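Local coordinates for type III effector NopAA (Sinorhizobium fredii USDA 257, PDB 6SDU), which hydrolyses xyloglucan as a secreted effector of the glycosyl hydrolase 12 family and probably also has cellulase activity, at residues N88-P99 with N226-K237. Numbering follows the deposited sequence.
Sequences NTLSSSFNQEVP and NFNFNNWSVTSK
Backbone hydrogen bonds join Ser91 with Thr235, Ser93 with Ser233 and Glu97 with Asn228 in reciprocal pairs, and the strand axes run at 148°, so strands 90-97 and 226-236 are antiparallel neighbours. The regular register breaks once: Asn95 O accepts Asn230 N at 2.8 Å and, weakly, Asn231 N, so two residues stand against one, a classic beta bulge. At the chain terminus the C-terminal carboxylate extends the pairing. Lys237 OXT takes both Asn88 N and Thr89 N, the latter at 2.9 Å, while Asn88 ND2 reaches Lys237 O from above the carbonyl plane.

Among polar side chains, Ser92 OG donates to Ser233 O at 2.8 Å. Ser93 N reaches the same oxygen from the opposite face of its plane, so two donors grip one carbonyl. With OG anti to the backbone N (chi1 -166°), the Ser92 hydroxyl also sits 3.2 Å above the Trp232 ring plane, toward its rim, and bonds to Tyr108. On the other side of the sheet Glu97 OE1 receives a weak hydrogen bond from Asn228 ND2, the carboxylate and amide planes turned 66° apart.

Apolar contacts lie on the face bearing Leu90, Phe94 and Trp232. Leu90 CD1 meets Val234 CG1 at 3.9 Å, and Phe94 CB approaches the Trp232 edge. Gln96 lies alongside Phe229, its OE1 bonded to Tyr214. Beyond the paired region, Pro99 CD lies over one face of Phe227, 3.7 Å from the ring centroid, a CH-pi contact.

The sheet face bearing Leu90, Phe94 and Trp232 packs on strands 72-83 and 103-112 of the second sheet, an arrangement characteristic of the beta-jelly-roll sandwich of glycosyl hydrolase family 12, here within its outer, convex sheet.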
loop_
_atom_site.group_PDB
_atom_site.type_symbol
_atom_site.label_atom_id
_atom_site.label_comp_id
_atom_site.label_asym_id
_atom_site.label_seq_id
_atom_site.Cartn_x
_atom_site.Cartn_y
_atom_site.Cartn_z
ATOM N N ASN A 88 9.846 -1.971 -19.672
ATOM C CA ASN A 88 9.356 -0.971 -20.612
ATOM C C ASN A 88 8.092 -0.283 -20.118
ATOM O O ASN A 88 7.924 0.927 -20.324
ATOM C CB ASN A 88 9.069 -1.621 -21.976
ATOM C CG ASN A 88 10.242 -2.457 -22.498
ATOM O OD1 ASN A 88 11.323 -1.932 -22.786
ATOM N ND2 ASN A 88 10.029 -3.769 -22.614
ATOM N N THR A 89 7.198 -1.031 -19.470
ATOM C CA THR A 89 5.971 -0.478 -18.911
ATOM C C THR A 89 5.658 -1.168 -17.591
ATOM O O THR A 89 5.589 -2.398 -17.538
ATOM C CB THR A 89 4.799 -0.672 -19.883
ATOM O OG1 THR A 89 4.967 0.177 -21.025
ATOM C CG2 THR A 89 3.481 -0.367 -19.207
ATOM N N LEU A 90 5.435 -0.381 -16.540
ATOM C CA LEU A 90 4.951 -0.912 -15.261
ATOM C C LEU A 90 3.993 0.121 -14.678
ATOM O O LEU A 90 4.410 1.104 -14.055
ATOM C CB LEU A 90 6.083 -1.234 -14.293
ATOM C CG LEU A 90 5.628 -1.896 -12.978
ATOM C CD1 LEU A 90 4.768 -3.138 -13.226
ATOM C CD2 LEU A 90 6.814 -2.262 -12.118
ATOM N N SER A 91 2.709 -0.109 -14.886
ATOM C CA SER A 91 1.676 0.794 -14.416
ATOM C C SER A 91 0.570 -0.006 -13.743
ATOM O O SER A 91 0.481 -1.232 -13.879
ATOM C CB SER A 91 1.099 1.610 -15.564
ATOM O OG SER A 91 0.445 0.740 -16.465
ATOM N N SER A 92 -0.262 0.695 -12.986
ATOM C CA SER A 92 -1.352 0.050 -12.275
ATOM C C SER A 92 -2.560 0.975 -12.222
ATOM O O SER A 92 -2.414 2.201 -12.150
ATOM C CB SER A 92 -0.899 -0.341 -10.860
ATOM O OG SER A 92 -1.806 -1.237 -10.263
ATOM N N SER A 93 -3.757 0.380 -12.291
ATOM C CA SER A 93 -5.019 1.108 -12.163
ATOM C C SER A 93 -5.779 0.639 -10.932
ATOM O O SER A 93 -5.856 -0.564 -10.678
ATOM C CB SER A 93 -5.899 0.908 -13.392
ATOM O OG SER A 93 -5.322 1.551 -14.509
ATOM N N PHE A 94 -6.372 1.581 -10.187
ATOM C CA PHE A 94 -7.157 1.275 -8.990
ATOM C C PHE A 94 -8.470 2.051 -9.004
ATOM O O PHE A 94 -8.544 3.165 -9.528
ATOM C CB PHE A 94 -6.376 1.597 -7.700
ATOM C CG PHE A 94 -6.036 3.067 -7.531
ATOM C CD1 PHE A 94 -4.951 3.624 -8.200
ATOM C CD2 PHE A 94 -6.782 3.880 -6.678
ATOM C CE1 PHE A 94 -4.627 4.968 -8.059
ATOM C CE2 PHE A 94 -6.461 5.233 -6.519
ATOM C CZ PHE A 94 -5.375 5.774 -7.224
ATOM N N ASN A 95 -9.523 1.423 -8.494
ATOM C CA ASN A 95 -10.812 2.071 -8.277
ATOM C C ASN A 95 -11.389 1.514 -6.979
ATOM O O ASN A 95 -11.591 0.302 -6.871
ATOM C CB ASN A 95 -11.746 1.812 -9.462
ATOM C CG ASN A 95 -13.081 2.496 -9.312
ATOM O OD1 ASN A 95 -13.168 3.605 -8.792
ATOM N ND2 ASN A 95 -14.141 1.821 -9.743
ATOM N N GLN A 96 -11.681 2.374 -6.001
ATOM C CA GLN A 96 -12.060 1.853 -4.691
ATOM C C GLN A 96 -13.189 2.660 -4.046
ATOM O O GLN A 96 -13.478 3.796 -4.427
ATOM C CB GLN A 96 -10.852 1.819 -3.751
ATOM C CG GLN A 96 -10.387 3.222 -3.314
ATOM C CD GLN A 96 -8.888 3.341 -3.248
ATOM O OE1 GLN A 96 -8.164 2.424 -3.641
ATOM N NE2 GLN A 96 -8.406 4.474 -2.733
ATOM N N GLU A 97 -13.841 2.030 -3.065
ATOM C CA GLU A 97 -14.825 2.677 -2.208
ATOM C C GLU A 97 -14.379 2.474 -0.760
ATOM O O GLU A 97 -14.180 1.337 -0.330
ATOM C CB GLU A 97 -16.216 2.086 -2.433
ATOM C CG GLU A 97 -16.805 2.276 -3.835
ATOM C CD GLU A 97 -18.034 1.375 -4.082
ATOM O OE1 GLU A 97 -18.124 0.295 -3.460
ATOM O OE2 GLU A 97 -18.915 1.746 -4.894
ATOM N N VAL A 98 -14.236 3.562 -0.018
ATOM C CA VAL A 98 -13.604 3.541 1.301
ATOM C C VAL A 98 -14.592 4.104 2.305
ATOM O O VAL A 98 -15.527 4.839 1.936
ATOM C CB VAL A 98 -12.279 4.344 1.310
ATOM C CG1 VAL A 98 -11.255 3.759 0.338
ATOM C CG2 VAL A 98 -12.550 5.795 0.971
ATOM N N PRO A 99 -14.436 3.781 3.581
ATOM C CA PRO A 99 -15.265 4.385 4.630
ATOM C C PRO A 99 -14.714 5.773 4.930
ATOM O O PRO A 99 -13.725 6.206 4.336
ATOM C CB PRO A 99 -15.098 3.441 5.832
ATOM C CG PRO A 99 -13.775 2.818 5.624
ATOM C CD PRO A 99 -13.488 2.792 4.135
ATOM N N ASN A 226 -15.733 -1.243 5.850
ATOM C CA ASN A 226 -15.700 -1.986 4.603
ATOM C C ASN A 226 -14.872 -1.239 3.568
ATOM O O ASN A 226 -14.979 -0.014 3.450
ATOM C CB ASN A 226 -17.129 -2.196 4.093
ATOM C CG ASN A 226 -17.199 -3.230 2.992
ATOM O OD1 ASN A 226 -16.881 -4.397 3.217
ATOM N ND2 ASN A 226 -17.650 -2.829 1.815
ATOM N N PHE A 227 -14.057 -1.986 2.811
ATOM C CA PHE A 227 -13.249 -1.436 1.721
ATOM C C PHE A 227 -13.499 -2.264 0.472
ATOM O O PHE A 227 -13.291 -3.476 0.491
ATOM C CB PHE A 227 -11.750 -1.454 2.063
ATOM C CG PHE A 227 -11.385 -0.657 3.291
ATOM C CD1 PHE A 227 -11.562 -1.195 4.556
ATOM C CD2 PHE A 227 -10.842 0.621 3.177
ATOM C CE1 PHE A 227 -11.208 -0.475 5.688
ATOM C CE2 PHE A 227 -10.497 1.347 4.302
ATOM C CZ PHE A 227 -10.699 0.806 5.559
ATOM N N ASN A 228 -13.971 -1.628 -0.598
ATOM C CA ASN A 228 -14.219 -2.308 -1.860
ATOM C C ASN A 228 -13.194 -1.872 -2.901
ATOM O O ASN A 228 -13.021 -0.670 -3.151
ATOM C CB ASN A 228 -15.624 -2.022 -2.403
ATOM C CG ASN A 228 -16.720 -2.551 -1.508
ATOM O OD1 ASN A 228 -16.776 -3.744 -1.228
ATOM N ND2 ASN A 228 -17.621 -1.670 -1.080
ATOM N N PHE A 229 -12.564 -2.840 -3.549
ATOM C CA PHE A 229 -11.620 -2.541 -4.614
ATOM C C PHE A 229 -12.341 -3.045 -5.854
ATOM O O PHE A 229 -12.274 -4.230 -6.195
ATOM C CB PHE A 229 -10.259 -3.195 -4.348
ATOM C CG PHE A 229 -9.613 -2.719 -3.061
ATOM C CD1 PHE A 229 -8.829 -1.576 -3.040
ATOM C CD2 PHE A 229 -9.827 -3.388 -1.869
ATOM C CE1 PHE A 229 -8.244 -1.126 -1.850
ATOM C CE2 PHE A 229 -9.259 -2.930 -0.664
ATOM C CZ PHE A 229 -8.478 -1.800 -0.653
ATOM N N ASN A 230 -12.990 -2.116 -6.561
ATOM C CA ASN A 230 -13.840 -2.504 -7.679
ATOM C C ASN A 230 -13.012 -2.837 -8.895
ATOM O O ASN A 230 -13.406 -3.689 -9.702
ATOM C CB ASN A 230 -14.802 -1.380 -8.056
ATOM C CG ASN A 230 -15.708 -1.000 -6.936
ATOM O OD1 ASN A 230 -16.259 -1.867 -6.251
ATOM N ND2 ASN A 230 -15.902 0.304 -6.746
ATOM N N ASN A 231 -11.858 -2.199 -9.026
ATOM C CA ASN A 231 -10.932 -2.632 -10.043
ATOM C C ASN A 231 -9.520 -2.488 -9.510
ATOM O O ASN A 231 -9.225 -1.550 -8.763
ATOM C CB ASN A 231 -11.107 -1.842 -11.335
ATOM C CG ASN A 231 -10.150 -2.300 -12.391
ATOM O OD1 ASN A 231 -10.189 -3.456 -12.798
ATOM N ND2 ASN A 231 -9.248 -1.419 -12.807
ATOM N N TRP A 232 -8.674 -3.459 -9.863
ATOM C CA TRP A 232 -7.234 -3.380 -9.643
ATOM C C TRP A 232 -6.563 -4.235 -10.704
ATOM O O TRP A 232 -6.857 -5.428 -10.806
ATOM C CB TRP A 232 -6.820 -3.849 -8.240
ATOM C CG TRP A 232 -5.400 -3.421 -7.932
ATOM C CD1 TRP A 232 -4.991 -2.159 -7.601
ATOM C CD2 TRP A 232 -4.197 -4.228 -7.981
ATOM N NE1 TRP A 232 -3.627 -2.128 -7.434
ATOM C CE2 TRP A 232 -3.116 -3.379 -7.658
ATOM C CE3 TRP A 232 -3.937 -5.572 -8.247
ATOM C CZ2 TRP A 232 -1.801 -3.836 -7.573
ATOM C CZ3 TRP A 232 -2.626 -6.024 -8.173
ATOM C CH2 TRP A 232 -1.580 -5.164 -7.824
ATOM N N SER A 233 -5.654 -3.641 -11.473
ATOM C CA SER A 233 -4.938 -4.350 -12.527
ATOM C C SER A 233 -3.501 -3.846 -12.571
ATOM O O SER A 233 -3.223 -2.713 -12.174
ATOM C CB SER A 233 -5.607 -4.151 -13.898
ATOM O OG SER A 233 -5.729 -2.772 -14.206
ATOM N N VAL A 234 -2.590 -4.690 -13.056
ATOM C CA VAL A 234 -1.193 -4.319 -13.258
ATOM C C VAL A 234 -0.839 -4.614 -14.706
ATOM O O VAL A 234 -1.231 -5.658 -15.247
ATOM C CB VAL A 234 -0.234 -5.063 -12.308
ATOM C CG1 VAL A 234 1.257 -4.789 -12.677
ATOM C CG2 VAL A 234 -0.509 -4.664 -10.868
ATOM N N THR A 235 -0.159 -3.664 -15.348
ATOM C CA THR A 235 0.343 -3.815 -16.710
ATOM C C THR A 235 1.864 -3.853 -16.640
ATOM O O THR A 235 2.496 -2.844 -16.310
ATOM C CB THR A 235 -0.144 -2.678 -17.607
ATOM O OG1 THR A 235 -1.581 -2.693 -17.669
ATOM C CG2 THR A 235 0.447 -2.810 -19.008
ATOM N N SER A 236 2.447 -5.021 -16.892
ATOM C CA SER A 236 3.894 -5.193 -16.875
ATOM C C SER A 236 4.377 -5.600 -18.261
ATOM O O SER A 236 3.965 -6.642 -18.781
ATOM C CB SER A 236 4.316 -6.233 -15.844
ATOM O OG SER A 236 5.731 -6.325 -15.781
ATOM N N LYS A 237 5.234 -4.773 -18.861
ATOM C CA LYS A 237 5.832 -5.091 -20.159
ATOM C C LYS A 237 7.318 -4.740 -20.209
ATOM O O LYS A 237 8.059 -5.325 -21.000
ATOM C CB LYS A 237 5.107 -4.356 -21.288
ATOM C CG LYS A 237 3.683 -4.816 -21.533
ATOM C CD LYS A 237 3.069 -4.100 -22.731
ATOM C CE LYS A 237 2.582 -2.712 -22.358
ATOM N NZ LYS A 237 1.665 -2.145 -23.388
ATOM O OXT LYS A 237 7.814 -3.872 -19.485
#